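Side-chain contacts in 2,3-dimethylmalate lyase (Aspergillus niger, PDB 3FA4), which belongs to the phosphoenolpyruvate phosphomutase family of TIM-barrel proteins and binds a magnesium ion: residues Pro221-Ala225 / Ala226-Glu230; Lys267-Thr270 / Pro271-Phe275. All coordinates share one frame; numbering follows the deposited sequence.

Contact 1 (Pro221-Ala225 / Ala226-Glu230); sequences PSISA and AEAKE
The carboxylate of E227 is the flat group here, and it turns back from the helix toward the backbone of I223 and S224. E227 OE1 lies 4.0 Å from I223 CA. E227 OE1 also accepts a hydrogen bond from a water, at 2.8 Å from the water oxygen. The same water accepts from S224 N at 3.2 Å. The other oxygen, OE2, is taken by a salt bridge to R195. Both oxygens therefore have partners, which should limit rotation of the group. CG anti to the backbone N (chi1 -170°) and an extended chain beyond it carry the carboxylate back along the loop.

S224 is the N-cap of helix 225-231. S224 OG accepts a weak capping bond from E227 N at 3.4 Å. Together with the water bridge this resembles a capping box in which water replaces the direct return bond. The main chain adds firmer ties. A228 N donates to S224 O at 2.8 Å. K229 N donates to A225 O at 3.1 Å. On the inner side, I223 CG2 meets A228 CB at 3.9 Å. These residues occupy the positions of a hydrophobic staple, just before the cap and one turn in.

S224 packs on D260 of the second subunit. R195, at the start of helix 195-204, also lies against I223. A228 rests on L212 of strand 211-213 and I236 of strand 235-238, which places it between the helix and these two strands.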
loop_
_atom_site.group_PDB
_atom_site.type_symbol
_atom_site.label_atom_id
_atom_site.label_comp_id
_atom_site.label_asym_id
_atom_site.label_seq_id
_atom_site.Cartn_x
_atom_site.Cartn_y
_atom_site.Cartn_z
ATOM N N PRO B 221 -4.227 38.088 -6.703
ATOM C CA PRO B 221 -5.127 38.886 -5.897
ATOM C C PRO B 221 -6.306 37.998 -5.431
ATOM O O PRO B 221 -6.400 36.913 -5.914
ATOM C CB PRO B 221 -5.562 39.975 -6.884
ATOM C CG PRO B 221 -5.382 39.380 -8.234
ATOM C CD PRO B 221 -4.110 38.659 -8.062
ATOM N N SER B 222 -7.134 38.420 -4.479
ATOM C CA SER B 222 -8.162 37.544 -3.894
ATOM C C SER B 222 -9.401 37.653 -4.716
ATOM O O SER B 222 -10.022 38.689 -4.753
ATOM C CB SER B 222 -8.429 37.897 -2.426
ATOM O OG SER B 222 -7.371 37.399 -1.577
ATOM N N ILE B 223 -9.753 36.591 -5.413
ATOM C CA ILE B 223 -10.799 36.619 -6.427
ATOM C C ILE B 223 -11.801 35.614 -5.932
ATOM O O ILE B 223 -11.473 34.472 -5.798
ATOM C CB ILE B 223 -10.236 36.256 -7.884
ATOM C CG1 ILE B 223 -9.405 37.386 -8.508
ATOM C CG2 ILE B 223 -11.344 35.951 -8.882
ATOM C CD1 ILE B 223 -8.259 36.844 -9.431
ATOM N N SER B 224 -13.025 36.056 -5.628
ATOM C CA SER B 224 -14.077 35.146 -5.222
ATOM C C SER B 224 -14.566 34.301 -6.388
ATOM O O SER B 224 -14.284 34.580 -7.571
ATOM C CB SER B 224 -15.229 35.918 -4.611
ATOM O OG SER B 224 -15.996 36.531 -5.622
ATOM N N ALA B 225 -15.345 33.278 -6.052
ATOM C CA ALA B 225 -15.913 32.359 -7.023
ATOM C C ALA B 225 -16.952 33.043 -7.929
ATOM O O ALA B 225 -17.069 32.686 -9.104
ATOM C CB ALA B 225 -16.534 31.164 -6.300
ATOM N N ALA B 226 -17.701 34.027 -7.412
ATOM C CA ALA B 226 -18.633 34.770 -8.294
ATOM C C ALA B 226 -17.882 35.623 -9.301
ATOM O O ALA B 226 -18.269 35.653 -10.436
ATOM C CB ALA B 226 -19.602 35.615 -7.510
ATOM N N GLU B 227 -16.819 36.299 -8.869
ATOM C CA GLU B 227 -15.918 37.070 -9.738
ATOM C C GLU B 227 -15.102 36.237 -10.738
ATOM O O GLU B 227 -15.097 36.579 -11.898
ATOM C CB GLU B 227 -15.009 37.952 -8.909
ATOM C CG GLU B 227 -14.199 38.985 -9.723
ATOM C CD GLU B 227 -13.211 39.769 -8.858
ATOM O OE1 GLU B 227 -13.184 39.556 -7.640
ATOM O OE2 GLU B 227 -12.466 40.623 -9.373
ATOM N N ALA B 228 -14.399 35.170 -10.317
ATOM C CA ALA B 228 -13.886 34.209 -11.289
ATOM C C ALA B 228 -14.932 33.785 -12.352
ATOM O O ALA B 228 -14.642 33.781 -13.517
ATOM C CB ALA B 228 -13.311 32.992 -10.596
ATOM N N LYS B 229 -16.156 33.452 -11.956
ATOM C CA LYS B 229 -17.145 32.967 -12.886
ATOM C C LYS B 229 -17.460 33.977 -13.985
ATOM O O LYS B 229 -17.570 33.610 -15.164
ATOM C CB LYS B 229 -18.436 32.673 -12.144
ATOM C CG LYS B 229 -19.504 32.054 -13.054
ATOM C CD LYS B 229 -20.841 32.330 -12.433
ATOM C CE LYS B 229 -21.920 31.873 -13.400
ATOM N NZ LYS B 229 -22.445 30.529 -12.973
ATOM N N GLU B 230 -17.610 35.237 -13.562
ATOM C CA GLU B 230 -17.827 36.426 -14.381
ATOM C C GLU B 230 -16.637 36.885 -15.181
ATOM O O GLU B 230 -16.821 37.387 -16.281
ATOM C CB GLU B 230 -18.325 37.528 -13.497
ATOM C CG GLU B 230 -19.727 37.204 -12.989
ATOM C CD GLU B 230 -20.177 38.090 -11.845
ATOM O OE1 GLU B 230 -19.453 39.015 -11.372
ATOM O OE2 GLU B 230 -21.333 37.883 -11.444
HETATM O O HOH W 1 -13.695 39.078 -4.963
#

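Contact 2 (Lys267-Thr270 / Pro271-Phe275); sequences KEMT and PQMLF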
loop_
_atom_site.group_PDB
_atom_site.type_symbol
_atom_site.label_atom_id
_atom_site.label_comp_id
_atom_site.label_asym_id
_atom_site.label_seq_id
_atom_site.Cartn_x
_atom_site.Cartn_y
_atom_site.Cartn_z
ATOM N N LYS B 267 -19.186 20.564 24.307
ATOM C CA LYS B 267 -19.981 19.416 24.712
ATOM C C LYS B 267 -20.626 18.683 23.524
ATOM O O LYS B 267 -21.254 17.612 23.687
ATOM C CB LYS B 267 -21.029 19.879 25.709
ATOM C CG LYS B 267 -21.740 21.188 25.281
ATOM C CD LYS B 267 -23.257 21.000 25.003
ATOM C CE LYS B 267 -23.980 20.331 26.194
ATOM N NZ LYS B 267 -25.459 20.164 25.984
ATOM N N GLU B 268 -20.451 19.257 22.327
ATOM C CA GLU B 268 -20.986 18.666 21.078
ATOM C C GLU B 268 -19.983 17.770 20.375
ATOM O O GLU B 268 -20.402 16.891 19.613
ATOM C CB GLU B 268 -21.566 19.720 20.121
ATOM C CG GLU B 268 -22.685 20.669 20.755
ATOM C CD GLU B 268 -24.009 19.994 21.287
ATOM O OE1 GLU B 268 -24.699 20.627 22.158
ATOM O OE2 GLU B 268 -24.385 18.875 20.838
ATOM N N MET B 269 -18.683 17.931 20.650
ATOM C CA MET B 269 -17.676 16.972 20.152
ATOM C C MET B 269 -17.582 15.660 20.932
ATOM O O MET B 269 -16.475 15.269 21.394
ATOM C CB MET B 269 -16.286 17.574 20.064
ATOM C CG MET B 269 -16.299 18.988 19.664
ATOM S SD MET B 269 -15.136 18.937 18.323
ATOM C CE MET B 269 -15.882 17.773 17.106
ATOM N N THR B 270 -18.729 14.986 21.063
ATOM C CA THR B 270 -18.747 13.583 21.425
ATOM C C THR B 270 -18.027 12.759 20.345
ATOM O O THR B 270 -17.795 13.221 19.211
ATOM C CB THR B 270 -20.190 13.031 21.729
ATOM O OG1 THR B 270 -20.888 12.685 20.519
ATOM C CG2 THR B 270 -21.006 13.987 22.585
ATOM N N PRO B 271 -17.607 11.532 20.696
ATOM C CA PRO B 271 -17.002 10.699 19.617
ATOM C C PRO B 271 -18.075 10.287 18.566
ATOM O O PRO B 271 -17.788 10.252 17.362
ATOM C CB PRO B 271 -16.467 9.481 20.373
ATOM C CG PRO B 271 -16.709 9.727 21.831
ATOM C CD PRO B 271 -17.680 10.831 21.998
ATOM N N GLN B 272 -19.299 10.000 19.042
ATOM C CA GLN B 272 -20.488 9.762 18.191
ATOM C C GLN B 272 -20.728 10.791 17.121
ATOM O O GLN B 272 -21.065 10.449 15.964
ATOM C CB GLN B 272 -21.766 9.622 19.011
ATOM C CG GLN B 272 -21.827 8.315 19.738
ATOM C CD GLN B 272 -21.421 8.455 21.244
ATOM O OE1 GLN B 272 -21.199 9.589 21.787
ATOM N NE2 GLN B 272 -21.330 7.300 21.919
ATOM N N MET B 273 -20.581 12.033 17.493
ATOM C CA MET B 273 -20.647 13.073 16.533
ATOM C C MET B 273 -19.574 13.041 15.491
ATOM O O MET B 273 -19.823 13.382 14.391
ATOM C CB MET B 273 -20.636 14.416 17.182
ATOM C CG MET B 273 -20.886 15.439 16.179
ATOM S SD MET B 273 -19.604 16.572 15.994
ATOM C CE MET B 273 -18.432 15.864 14.932
ATOM N N LEU B 274 -18.373 12.651 15.841
ATOM C CA LEU B 274 -17.330 12.590 14.845
ATOM C C LEU B 274 -17.487 11.309 13.992
ATOM O O LEU B 274 -17.166 11.291 12.810
ATOM C CB LEU B 274 -15.942 12.775 15.478
ATOM C CG LEU B 274 -15.787 14.207 16.092
ATOM C CD1 LEU B 274 -15.142 14.299 17.519
ATOM C CD2 LEU B 274 -15.119 15.264 15.109
ATOM N N PHE B 275 -18.074 10.261 14.550
ATOM C CA PHE B 275 -18.479 9.180 13.670
ATOM C C PHE B 275 -19.659 9.570 12.767
ATOM O O PHE B 275 -19.754 9.092 11.660
ATOM C CB PHE B 275 -18.816 7.965 14.488
ATOM C CG PHE B 275 -17.729 7.563 15.449
ATOM C CD1 PHE B 275 -18.052 6.897 16.633
ATOM C CD2 PHE B 275 -16.368 7.843 15.163
ATOM C CE1 PHE B 275 -17.068 6.529 17.510
ATOM C CE2 PHE B 275 -15.369 7.489 16.069
ATOM C CZ PHE B 275 -15.723 6.835 17.247
#
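In T270 a chi1 of 82° sets OG1 between the backbone N and the carbonyl carbon, turned to the first turn of helix 271-277. There T270 OG1 accepts from M273 N at 3.1 Å, with an N-H...O angle of 158°. This is an N-cap, and P271 follows it as the first helical residue. The hydroxyl is used twice, since T270 OG1 also donates a weak bond to Q272 OE1 at 3.4 Å. Q272 bends at chi2 (100°), which returns its amide oxygen to the cap. T270 O accepts a weak bond from L274 N at 3.5 Å.

M269 and L274 flank the cap as a hydrophobic staple. M269 is also the centre of an inverse gamma turn, which redirects the chain into the cap. The apolar side of this helix start meets the second subunit. M269 packs on G244, and P271 and L274 on F240, all of that neighbouring chain.

Within the contact, the bent methionine chain brings M269 CE to 3.3 Å from L274 CD2, tighter than usual for two carbons. M273 lies alongside, with its CB and SD beside the carbonyl oxygen of E268. It adds its own methyl to the apolar group, with M273 CE 3.9 Å from M269 CE.

Overall arrangement
From the N terminus, the chain builds most of the barrel before reaching either contact. Contact 1 closes the loop after strand 211-213 and starts helix 225-231, which leads on to strand 235-238. The long helix 243-260 then carries the chain outward. Contact 2 closes the following loop and starts helix 271-277, ahead of helix 280-289. The contacts lie in series and neither nest nor cross. The centres of contact 1 and contact 2 are about 35 Å apart, and their nearest atoms about 26 Å. Both touch the second subunit. Contact 2 does so away from its own barrel, consistent with the exchange of C-terminal helices between subunits known in this superfamily.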